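Local coordinates for Poly(A) ribonuclease pop2 (Schizosaccharomyces pombe, PDB 2P51), which removes poly(A) tails from mRNA as the catalytic 3'-exoribonuclease of the CCR4-NOT complex, using divalent metal ions, at residues 150-155 / 178-183; 208-211 / 215-218; 222-227 / 246-251. One frame throughout, in Å; residues are numbered along the deposited sequence.

Contact 1. Residues 150-155 / 178-183; sequences LLIGSG and KAMTQI
L151 and I152 meet M180 where the C-terminal ends of helices 144-152 and 170-181 come together. Both helices belong to the DEDD nuclease fold, and the second carries the metal ligand D172. The contact is small and apolar, and M180 supplies all of the second segment's share. L151 comes first. Its CG lies anti to the backbone N (chi1 -179°), which carries the branch out toward the other helix. There CD2 rests 3.9 Å from M180 SD. I152 follows and lies against the same side chain nearer its root, from CB to the sulfur. Its CG1 lies 3.8 Å from M180 CG. Its CD1 comes over the start of the methionine, 3.8 Å from M180 O. The sulfur is thus touched by two residues, because I152 CG1 also stands 3.9 Å from M180 SD. M180 is extended at chi2 (-176°), which carries its sulfur out to both. The helix ends just after I152. There S154 folds back, and its OG donates to L151 O at 2.6 Å, while S154 N bonds to the same oxygen. This double grip ties the turn to the helix end beside the contact. S154 OG is also bonded to L156 N. Helix 170-181 has its own clasp. Beyond M180 the backbone turns to positive phi at Q182, and Q182 NE2 donates in the carbonyl plane to A179 O at 2.8 Å.

Contact 2. Residues 208-211 / 215-218; sequences YIMK and NNSK
K211 O takes two donors from well-separated directions, a water and, weakly, N215 N. The N215 N to K211 O bond is 3.1 Å long and bent to 131° at the hydrogen. The water oxygen lies closer to K211 O, at 2.6 Å. The same water accepts weakly from N215 ND2. This is the C-terminal end of helix 206-213, where the chain leaves helical geometry at N215 with positive phi. The next carbonyl back is also claimed. N216 N donates to M210 O at 2.8 Å and 166°, approaching from above the carbonyl plane. That bond spans six residues, wider than an alpha-helical turn. Side chains then close over the turn. M210 runs beside N216 with its end on the same side, and M210 CE stands 3.4 Å from N216 ND2. N216 OD1 meanwhile accepts from K218 N at 3.0 Å. This is an Asx turn, and it bends the loop just ahead of helix 220-226. On the other flank the K211 chain is extended from CB to CE. It turns only at chi4 (48°), which brings K211 NZ within 2.7 Å of S217 OG. The lysine is the donor there. The serine hydroxyl is a neutral partner, so this bond probably steadies the ammonium group without balancing its charge, while the loop amides take over carbonyls at the helix end.

Contact 3. Residues 222-227 / 246-251; sequences DIADDL and ARIFFE
I223 and I248 touch through their branch methyls, CG2 to CG2 at 3.7 Å. Here the end of helix 220-226 packs on helix 238-257, within the RNase H-like DEDD nuclease fold. Two apolar contacts carry the interface, and a third uses the aliphatic stem of a glutamate. In the first, the two isoleucines lie roughly perpendicular. In both, chi1 near -70° sets CG1 beside the backbone N and leaves CG2 on the far side from that N, where the two methyls meet. In the second, I248 extends its other branch over A224. Its CD1 lies 4.1 Å from A224 CB and 4.0 Å from A224 N, and the small alanine lets the isoleucine come this near the helix backbone. An alanine in place of I248 is likely to open a gap facing both I223 CG2 and A224, since both of the branches that fill it would be gone. In the third, L227, just past the end of helix 220-226, runs antiparallel alongside E251, with L227 CD1 4.1 Å from E251 CG. The polar contribution lies within the long helix. A bend at chi2 (61°) turns the E251 carboxylate aside, and its OE2 forms a salt bridge with R255 NE. Around the contact, M210 of helix 206-213 touches I223, and I206 of the same helix touches I248. Helix 238-257, which bears the metal ligand D241, rests A246 on S49 and F250 on V47 of strand 47-53, the strand that supplies D51 and E53.

The three contacts follow one another along the chain, and none nests in or crosses another. Contact 1 comes first and closes a loop of 22 residues that includes strand 163-166. It joins helix 144-152 to helix 170-181. Contact 2 is local and ties the end of helix 206-213 to the loop behind it. Contact 3 closes an 18-residue connection and sets helix 220-226 against helix 238-257. Contacts 2 and 3 touch, because I223 CD1 meets both K218 O and M210 CG. Contact 1 lies on the opposite side of the chain's centre, its centre about 30 Å from that of contact 2.

Contact 1. Residues 150-155 / 178-183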
ATOM      1  N   LEU A 150       9.354   3.144 -13.376  1.00 15.31           N
ATOM      2  CA  LEU A 150       9.491   4.476 -12.779  1.00 14.44           C
ATOM      3  C   LEU A 150       9.713   4.397 -11.279  1.00 14.37           C
ATOM      4  O   LEU A 150      10.508   5.144 -10.703  1.00 15.49           O
ATOM      5  CB  LEU A 150       8.261   5.333 -13.120  1.00 14.07           C
ATOM      6  CG  LEU A 150       8.147   5.678 -14.627  1.00 17.89           C
ATOM      7  CD1 LEU A 150       6.893   6.497 -14.908  1.00 19.27           C
ATOM      8  CD2 LEU A 150       9.371   6.415 -15.145  1.00 28.67           C
ATOM      9  N   LEU A 151       8.975   3.497 -10.612  1.00 14.22           N
ATOM     10  CA  LEU A 151       9.101   3.397  -9.163  1.00 14.00           C
ATOM     11  C   LEU A 151      10.504   2.954  -8.775  1.00 12.58           C
ATOM     12  O   LEU A 151      11.112   3.501  -7.867  1.00 13.96           O
ATOM     13  CB  LEU A 151       8.079   2.414  -8.588  1.00 14.40           C
ATOM     14  CG  LEU A 151       8.132   2.278  -7.051  1.00 13.82           C
ATOM     15  CD1 LEU A 151       7.786   3.610  -6.381  1.00 15.95           C
ATOM     16  CD2 LEU A 151       7.220   1.156  -6.564  1.00 18.09           C
ATOM     17  N   ILE A 152      11.044   1.970  -9.484  1.00 12.92           N
ATOM     18  CA  ILE A 152      12.368   1.471  -9.117  1.00 13.52           C
ATOM     19  C   ILE A 152      13.395   2.568  -9.242  1.00 13.99           C
ATOM     20  O   ILE A 152      14.297   2.654  -8.402  1.00 16.71           O
ATOM     21  CB  ILE A 152      12.769   0.233  -9.965  1.00 14.50           C
ATOM     22  CG1 ILE A 152      11.819  -0.947  -9.721  1.00 15.99           C
ATOM     23  CG2 ILE A 152      14.217  -0.188  -9.715  1.00 15.51           C
ATOM     24  CD1 ILE A 152      11.936  -2.028 -10.768  1.00 16.73           C
ATOM     25  N   GLY A 153      13.271   3.418 -10.251  1.00 15.59           N
ATOM     26  CA  GLY A 153      14.280   4.490 -10.414  1.00 15.83           C
ATOM     27  C   GLY A 153      13.932   5.729  -9.660  1.00 14.08           C
ATOM     28  O   GLY A 153      14.640   6.714  -9.807  1.00 18.99           O
ATOM     29  N   SER A 154      12.902   5.781  -8.839  1.00 14.77           N
ATOM     30  CA  SER A 154      12.353   7.021  -8.300  1.00 14.51           C
ATOM     31  C   SER A 154      13.126   7.552  -7.107  1.00 15.06           C
ATOM     32  O   SER A 154      13.009   8.760  -6.829  1.00 16.05           O
ATOM     33  CB  SER A 154      10.878   6.828  -7.860  1.00 14.82           C
ATOM     34  OG  SER A 154      10.804   5.833  -6.814  1.00 14.64           O
ATOM     35  N   GLY A 155      13.847   6.707  -6.402  1.00 14.09           N
ATOM     36  CA  GLY A 155      14.446   7.067  -5.107  1.00 15.40           C
ATOM     37  C   GLY A 155      13.540   6.593  -3.969  1.00 14.13           C
ATOM     38  O   GLY A 155      13.978   6.708  -2.817  1.00 16.01           O
ATOM     39  N   LYS A 178       5.305  -7.693  -6.829  1.00 14.83           N
ATOM     40  CA  LYS A 178       4.858  -8.270  -8.109  1.00 14.53           C
ATOM     41  C   LYS A 178       5.015  -7.265  -9.242  1.00 16.59           C
ATOM     42  O   LYS A 178       5.484  -7.532 -10.346  1.00 19.80           O
ATOM     43  CB  LYS A 178       3.397  -8.731  -7.992  1.00 14.56           C
ATOM     44  CG  LYS A 178       2.724  -9.074  -9.297  1.00 16.04           C
ATOM     45  CD  LYS A 178       1.259  -9.484  -9.095  1.00 14.72           C
ATOM     46  CE  LYS A 178       0.614  -9.865 -10.452  1.00 17.02           C
ATOM     47  NZ  LYS A 178      -0.884  -9.992 -10.250  1.00 15.43           N
ATOM     48  N   ALA A 179       4.615  -6.014  -9.022  1.00 17.26           N
ATOM     49  CA  ALA A 179       4.732  -4.996 -10.046  1.00 21.34           C
ATOM     50  C   ALA A 179       6.204  -4.792 -10.388  1.00 21.43           C
ATOM     51  O   ALA A 179       6.599  -4.783 -11.570  1.00 22.62           O
ATOM     52  CB  ALA A 179       4.126  -3.691  -9.574  1.00 24.12           C
ATOM     53  N   MET A 180       7.058  -4.638  -9.376  1.00 18.35           N
ATOM     54  CA  MET A 180       8.455  -4.349  -9.716  1.00 17.51           C
ATOM     55  C   MET A 180       9.172  -5.523 -10.362  1.00 18.85           C
ATOM     56  O   MET A 180      10.068  -5.287 -11.166  1.00 20.04           O
ATOM     57  CB  MET A 180       9.191  -3.922  -8.433  1.00 17.13           C
ATOM     58  CG  MET A 180       8.757  -2.513  -8.038  1.00 15.97           C
ATOM     59  SD  MET A 180       9.686  -1.910  -6.605  1.00 18.04           S
ATOM     60  CE  MET A 180       9.223  -3.128  -5.379  1.00 19.93           C
ATOM     61  N   THR A 181       8.815  -6.767 -10.014  1.00 19.73           N
ATOM     62  CA  THR A 181       9.608  -7.906 -10.492  1.00 22.24           C
ATOM     63  C   THR A 181       9.028  -8.594 -11.723  1.00 24.04           C
ATOM     64  O   THR A 181       9.771  -9.262 -12.452  1.00 26.95           O
ATOM     65  CB  THR A 181       9.770  -8.980  -9.390  1.00 21.59           C
ATOM     66  OG1 THR A 181       8.486  -9.484  -8.995  1.00 22.74           O
ATOM     67  CG2 THR A 181      10.410  -8.410  -8.124  1.00 23.66           C
ATOM     68  N   GLN A 182       7.720  -8.424 -11.908  1.00 21.67           N
ATOM     69  CA  GLN A 182       6.971  -9.009 -13.024  1.00 25.25           C
ATOM     70  C   GLN A 182       7.074 -10.515 -13.136  1.00 26.20           C
ATOM     71  O   GLN A 182       7.052 -11.059 -14.260  1.00 29.91           O
ATOM     72  CB  GLN A 182       7.463  -8.383 -14.328  1.00 33.40           C
ATOM     73  CG  GLN A 182       7.111  -6.900 -14.453  1.00 36.54           C
ATOM     74  CD  GLN A 182       5.624  -6.650 -14.626  1.00 41.44           C
ATOM     75  OE1 GLN A 182       4.974  -7.247 -15.499  1.00 49.36           O
ATOM     76  NE2 GLN A 182       5.098  -5.753 -13.790  1.00 34.26           N
ATOM     77  N   ILE A 183       7.162 -11.207 -12.008  1.00 21.75           N
ATOM     78  CA  ILE A 183       7.262 -12.655 -12.054  1.00 24.76           C
ATOM     79  C   ILE A 183       6.446 -13.182 -10.889  1.00 20.51           C
ATOM     80  O   ILE A 183       6.115 -12.365 -10.009  1.00 20.83           O
ATOM     81  CB  ILE A 183       8.712 -13.125 -11.870  1.00 24.24           C
ATOM     82  CG1 ILE A 183       9.373 -12.463 -10.644  1.00 27.42           C
ATOM     83  CG2 ILE A 183       9.557 -12.915 -13.118  1.00 32.18           C
ATOM     84  CD1 ILE A 183      10.781 -12.995 -10.384  1.00 31.72           C
TER

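Contact 2. Residues 208-211 / 215-218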
ATOM      1  N   TYR A 208       0.891  -4.494  12.759  1.00 12.67           N
ATOM      2  CA  TYR A 208       1.799  -5.203  13.636  1.00 13.53           C
ATOM      3  C   TYR A 208       2.022  -4.394  14.920  1.00 13.53           C
ATOM      4  O   TYR A 208       1.999  -4.898  16.036  1.00 15.31           O
ATOM      5  CB  TYR A 208       3.154  -5.448  12.929  1.00 15.21           C
ATOM      6  CG  TYR A 208       4.196  -6.025  13.877  1.00 15.36           C
ATOM      7  CD1 TYR A 208       4.191  -7.402  14.138  1.00 17.94           C
ATOM      8  CD2 TYR A 208       5.178  -5.235  14.512  1.00 16.46           C
ATOM      9  CE1 TYR A 208       5.135  -7.932  14.999  1.00 17.87           C
ATOM     10  CE2 TYR A 208       6.112  -5.779  15.376  1.00 18.39           C
ATOM     11  CZ  TYR A 208       6.079  -7.140  15.612  1.00 19.12           C
ATOM     12  OH  TYR A 208       6.986  -7.723  16.456  1.00 26.21           O
ATOM     13  N   ILE A 209       2.289  -3.091  14.771  1.00 13.26           N
ATOM     14  CA  ILE A 209       2.548  -2.252  15.943  1.00 13.82           C
ATOM     15  C   ILE A 209       1.324  -2.223  16.861  1.00 13.18           C
ATOM     16  O   ILE A 209       1.464  -2.471  18.081  1.00 15.01           O
ATOM     17  CB  ILE A 209       2.955  -0.828  15.513  1.00 14.20           C
ATOM     18  CG1 ILE A 209       4.212  -0.795  14.665  1.00 13.39           C
ATOM     19  CG2 ILE A 209       3.091   0.031  16.783  1.00 15.10           C
ATOM     20  CD1 ILE A 209       4.581   0.566  14.086  1.00 15.85           C
ATOM     21  N   MET A 210       0.136  -1.953  16.296  1.00 14.00           N
ATOM     22  CA  MET A 210      -1.034  -1.764  17.150  1.00 13.88           C
ATOM     23  C   MET A 210      -1.486  -3.098  17.720  1.00 14.05           C
ATOM     24  O   MET A 210      -1.718  -3.148  18.943  1.00 16.41           O
ATOM     25  CB  MET A 210      -2.202  -1.072  16.431  1.00 14.56           C
ATOM     26  CG  MET A 210      -1.837   0.373  16.071  1.00 15.78           C
ATOM     27  SD  MET A 210      -1.780   1.364  17.590  1.00 20.45           S
ATOM     28  CE  MET A 210      -3.545   1.672  17.800  1.00 24.73           C
ATOM     29  N   LYS A 211      -1.652  -4.131  16.925  1.00 14.63           N
ATOM     30  CA  LYS A 211      -2.197  -5.378  17.488  1.00 16.14           C
ATOM     31  C   LYS A 211      -1.106  -6.218  18.121  1.00 15.78           C
ATOM     32  O   LYS A 211      -1.255  -6.584  19.288  1.00 18.34           O
ATOM     33  CB  LYS A 211      -2.908  -6.210  16.425  1.00 17.81           C
ATOM     34  CG  LYS A 211      -3.478  -7.502  17.076  1.00 23.29           C
ATOM     35  CD  LYS A 211      -4.311  -8.336  16.204  1.00 29.74           C
ATOM     36  CE  LYS A 211      -4.843  -9.585  16.914  1.00 31.40           C
ATOM     37  NZ  LYS A 211      -5.432  -9.296  18.241  1.00 28.63           N
ATOM     38  N   ASN A 215      -1.470  -4.531  21.557  1.00 16.19           N
ATOM     39  CA  ASN A 215      -2.692  -5.255  21.924  1.00 17.36           C
ATOM     40  C   ASN A 215      -3.959  -4.465  21.647  1.00 16.76           C
ATOM     41  O   ASN A 215      -4.997  -4.601  22.325  1.00 20.01           O
ATOM     42  CB  ASN A 215      -2.580  -5.726  23.380  1.00 21.80           C
ATOM     43  CG  ASN A 215      -3.521  -6.883  23.630  1.00 28.16           C
ATOM     44  OD1 ASN A 215      -4.081  -7.054  24.728  1.00 43.39           O
ATOM     45  ND2 ASN A 215      -3.723  -7.724  22.615  1.00 30.49           N
ATOM     46  N   ASN A 216      -3.926  -3.663  20.571  1.00 16.36           N
ATOM     47  CA  ASN A 216      -5.095  -2.947  20.052  1.00 16.39           C
ATOM     48  C   ASN A 216      -5.450  -3.595  18.701  1.00 18.18           C
ATOM     49  O   ASN A 216      -4.620  -3.507  17.781  1.00 17.97           O
ATOM     50  CB  ASN A 216      -4.756  -1.449  19.973  1.00 17.25           C
ATOM     51  CG  ASN A 216      -5.921  -0.607  19.459  1.00 17.75           C
ATOM     52  OD1 ASN A 216      -6.745  -1.083  18.675  1.00 20.30           O
ATOM     53  ND2 ASN A 216      -6.058   0.655  19.865  1.00 18.80           N
ATOM     54  N   SER A 217      -6.635  -4.240  18.613  1.00 17.28           N
ATOM     55  CA  SER A 217      -6.999  -5.021  17.446  1.00 17.14           C
ATOM     56  C   SER A 217      -7.816  -4.226  16.430  1.00 16.96           C
ATOM     57  O   SER A 217      -8.302  -4.808  15.443  1.00 17.92           O
ATOM     58  CB  SER A 217      -7.832  -6.244  17.845  1.00 17.48           C
ATOM     59  OG  SER A 217      -7.011  -7.122  18.612  1.00 20.00           O
ATOM     60  N   LYS A 218      -7.985  -2.928  16.677  1.00 16.16           N
ATOM     61  CA  LYS A 218      -8.854  -2.210  15.740  1.00 16.70           C
ATOM     62  C   LYS A 218      -8.286  -2.105  14.336  1.00 15.69           C
ATOM     63  O   LYS A 218      -7.066  -2.028  14.101  1.00 17.77           O
ATOM     64  CB  LYS A 218      -9.055  -0.816  16.368  1.00 18.22           C
ATOM     65  CG  LYS A 218     -10.003  -0.788  17.556  1.00 21.54           C
ATOM     66  CD  LYS A 218     -10.175   0.640  18.081  1.00 21.59           C
ATOM     67  CE  LYS A 218     -11.317   0.689  19.082  1.00 33.64           C
ATOM     68  NZ  LYS A 218     -10.813   0.465  20.466  1.00 51.63           N
TER
HETATM   69  O   HOH W   1      -1.720  -8.699  20.815  0.57 26.23           O

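Contact 3. Residues 222-227 / 246-251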
ATOM      1  N   ASP A 222     -11.274   2.252  12.339  1.00 18.24           N
ATOM      2  CA  ASP A 222     -11.655   2.320  13.732  1.00 18.39           C
ATOM      3  C   ASP A 222     -10.559   3.002  14.548  1.00 17.73           C
ATOM      4  O   ASP A 222     -10.878   3.743  15.483  1.00 19.12           O
ATOM      5  CB  ASP A 222     -11.906   0.923  14.310  1.00 21.11           C
ATOM      6  CG  ASP A 222     -13.124   0.268  13.709  1.00 32.93           C
ATOM      7  OD1 ASP A 222     -14.063   0.969  13.296  1.00 45.53           O
ATOM      8  OD2 ASP A 222     -13.183  -0.970  13.632  1.00 41.63           O
ATOM      9  N   ILE A 223      -9.264   2.795  14.263  1.00 16.52           N
ATOM     10  CA  ILE A 223      -8.238   3.535  14.961  1.00 16.95           C
ATOM     11  C   ILE A 223      -8.343   5.023  14.682  1.00 19.52           C
ATOM     12  O   ILE A 223      -8.261   5.844  15.620  1.00 21.30           O
ATOM     13  CB  ILE A 223      -6.848   3.067  14.525  1.00 18.14           C
ATOM     14  CG1 ILE A 223      -6.557   1.645  14.977  1.00 17.20           C
ATOM     15  CG2 ILE A 223      -5.789   4.022  15.081  1.00 16.91           C
ATOM     16  CD1 ILE A 223      -5.418   0.986  14.223  1.00 19.92           C
ATOM     17  N   ALA A 224      -8.504   5.381  13.415  1.00 17.96           N
ATOM     18  CA  ALA A 224      -8.653   6.790  13.129  1.00 18.71           C
ATOM     19  C   ALA A 224      -9.848   7.341  13.882  1.00 19.89           C
ATOM     20  O   ALA A 224      -9.703   8.430  14.429  1.00 22.46           O
ATOM     21  CB  ALA A 224      -8.892   7.053  11.650  1.00 21.41           C
ATOM     22  N   ASP A 225     -10.976   6.629  13.928  1.00 21.39           N
ATOM     23  CA  ASP A 225     -12.085   7.285  14.629  1.00 21.69           C
ATOM     24  C   ASP A 225     -11.746   7.493  16.096  1.00 23.17           C
ATOM     25  O   ASP A 225     -12.019   8.514  16.752  1.00 29.42           O
ATOM     26  CB  ASP A 225     -13.351   6.473  14.446  1.00 23.10           C
ATOM     27  CG  ASP A 225     -13.825   6.370  13.010  1.00 24.50           C
ATOM     28  OD1 ASP A 225     -13.420   7.259  12.240  1.00 26.84           O
ATOM     29  OD2 ASP A 225     -14.589   5.466  12.610  1.00 26.24           O
ATOM     30  N   ASP A 226     -11.119   6.476  16.667  1.00 22.12           N
ATOM     31  CA  ASP A 226     -10.730   6.477  18.079  1.00 24.40           C
ATOM     32  C   ASP A 226      -9.812   7.642  18.412  1.00 25.89           C
ATOM     33  O   ASP A 226      -9.957   8.338  19.403  1.00 32.75           O
ATOM     34  CB  ASP A 226     -10.006   5.177  18.422  1.00 27.38           C
ATOM     35  CG  ASP A 226     -10.228   4.700  19.821  1.00 29.36           C
ATOM     36  OD1 ASP A 226     -11.224   5.076  20.490  1.00 39.27           O
ATOM     37  OD2 ASP A 226      -9.376   3.911  20.275  1.00 39.33           O
ATOM     38  N   LEU A 227      -8.848   7.834  17.515  1.00 23.60           N
ATOM     39  CA  LEU A 227      -7.911   8.918  17.716  1.00 23.53           C
ATOM     40  C   LEU A 227      -8.412  10.248  17.177  1.00 25.62           C
ATOM     41  O   LEU A 227      -7.618  11.204  17.163  1.00 26.27           O
ATOM     42  CB  LEU A 227      -6.565   8.540  17.060  1.00 25.05           C
ATOM     43  CG  LEU A 227      -5.906   7.271  17.612  1.00 27.78           C
ATOM     44  CD1 LEU A 227      -4.676   6.922  16.753  1.00 29.94           C
ATOM     45  CD2 LEU A 227      -5.528   7.423  19.077  1.00 31.46           C
ATOM     46  N   ALA A 246      -0.844   7.268   6.922  1.00 12.58           N
ATOM     47  CA  ALA A 246       0.226   8.209   7.355  1.00 12.27           C
ATOM     48  C   ALA A 246      -0.174   8.938   8.625  1.00 13.42           C
ATOM     49  O   ALA A 246       0.590   9.077   9.607  1.00 13.89           O
ATOM     50  CB  ALA A 246       0.490   9.224   6.260  1.00 13.74           C
ATOM     51  N   ARG A 247      -1.407   9.465   8.623  1.00 13.88           N
ATOM     52  CA  ARG A 247      -1.803  10.276   9.781  1.00 13.58           C
ATOM     53  C   ARG A 247      -1.882   9.426  11.041  1.00 13.31           C
ATOM     54  O   ARG A 247      -1.458   9.900  12.121  1.00 16.11           O
ATOM     55  CB  ARG A 247      -3.150  10.986   9.504  1.00 16.14           C
ATOM     56  CG  ARG A 247      -2.999  11.877   8.282  1.00 22.92           C
ATOM     57  CD  ARG A 247      -4.268  12.610   7.954  1.00 30.06           C
ATOM     58  NE  ARG A 247      -3.830  13.821   7.230  1.00 40.81           N
ATOM     59  CZ  ARG A 247      -4.729  14.708   6.806  1.00 46.09           C
ATOM     60  NH1 ARG A 247      -6.011  14.439   7.063  1.00 56.54           N
ATOM     61  NH2 ARG A 247      -4.240  15.761   6.170  1.00 46.93           N
ATOM     62  N   ILE A 248      -2.392   8.206  10.976  1.00 14.89           N
ATOM     63  CA  ILE A 248      -2.397   7.336  12.165  1.00 13.91           C
ATOM     64  C   ILE A 248      -0.967   7.032  12.638  1.00 13.20           C
ATOM     65  O   ILE A 248      -0.691   6.995  13.858  1.00 15.69           O
ATOM     66  CB  ILE A 248      -3.213   6.069  11.879  1.00 16.88           C
ATOM     67  CG1 ILE A 248      -4.732   6.324  11.769  1.00 19.74           C
ATOM     68  CG2 ILE A 248      -2.946   5.002  12.937  1.00 18.33           C
ATOM     69  CD1 ILE A 248      -5.344   5.132  11.016  1.00 23.44           C
ATOM     70  N   PHE A 249      -0.070   6.808  11.668  1.00 13.49           N
ATOM     71  CA  PHE A 249       1.304   6.485  12.074  1.00 13.86           C
ATOM     72  C   PHE A 249       1.885   7.592  12.942  1.00 13.36           C
ATOM     73  O   PHE A 249       2.440   7.323  14.009  1.00 15.37           O
ATOM     74  CB  PHE A 249       2.223   6.246  10.850  1.00 14.30           C
ATOM     75  CG  PHE A 249       3.691   6.080  11.262  1.00 15.41           C
ATOM     76  CD1 PHE A 249       4.122   4.897  11.839  1.00 17.29           C
ATOM     77  CD2 PHE A 249       4.593   7.128  11.063  1.00 15.57           C
ATOM     78  CE1 PHE A 249       5.456   4.748  12.208  1.00 16.80           C
ATOM     79  CE2 PHE A 249       5.925   6.972  11.438  1.00 16.39           C
ATOM     80  CZ  PHE A 249       6.356   5.800  12.016  1.00 17.68           C
ATOM     81  N   PHE A 250       1.760   8.858  12.506  1.00 13.74           N
ATOM     82  CA  PHE A 250       2.430   9.928  13.276  1.00 13.05           C
ATOM     83  C   PHE A 250       1.742  10.086  14.635  1.00 13.41           C
ATOM     84  O   PHE A 250       2.402  10.389  15.650  1.00 16.15           O
ATOM     85  CB  PHE A 250       2.483  11.223  12.481  1.00 15.25           C
ATOM     86  CG  PHE A 250       3.537  11.067  11.365  1.00 17.27           C
ATOM     87  CD1 PHE A 250       4.874  11.188  11.681  1.00 16.63           C
ATOM     88  CD2 PHE A 250       3.152  10.786  10.051  1.00 15.90           C
ATOM     89  CE1 PHE A 250       5.851  11.041  10.699  1.00 17.06           C
ATOM     90  CE2 PHE A 250       4.114  10.670   9.062  1.00 15.57           C
ATOM     91  CZ  PHE A 250       5.444  10.808   9.391  1.00 16.80           C
ATOM     92  N   GLU A 251       0.417   9.857  14.653  1.00 14.25           N
ATOM     93  CA  GLU A 251      -0.267  10.032  15.955  1.00 14.68           C
ATOM     94  C   GLU A 251       0.135   8.916  16.908  1.00 13.20           C
ATOM     95  O   GLU A 251       0.336   9.195  18.108  1.00 15.02           O
ATOM     96  CB  GLU A 251      -1.792  10.062  15.752  1.00 15.87           C
ATOM     97  CG  GLU A 251      -2.562  10.387  17.019  1.00 17.50           C
ATOM     98  CD  GLU A 251      -2.270  11.732  17.649  1.00 22.00           C
ATOM     99  OE1 GLU A 251      -1.722  12.590  16.915  1.00 25.94           O
ATOM    100  OE2 GLU A 251      -2.583  11.927  18.853  1.00 23.13           O
TER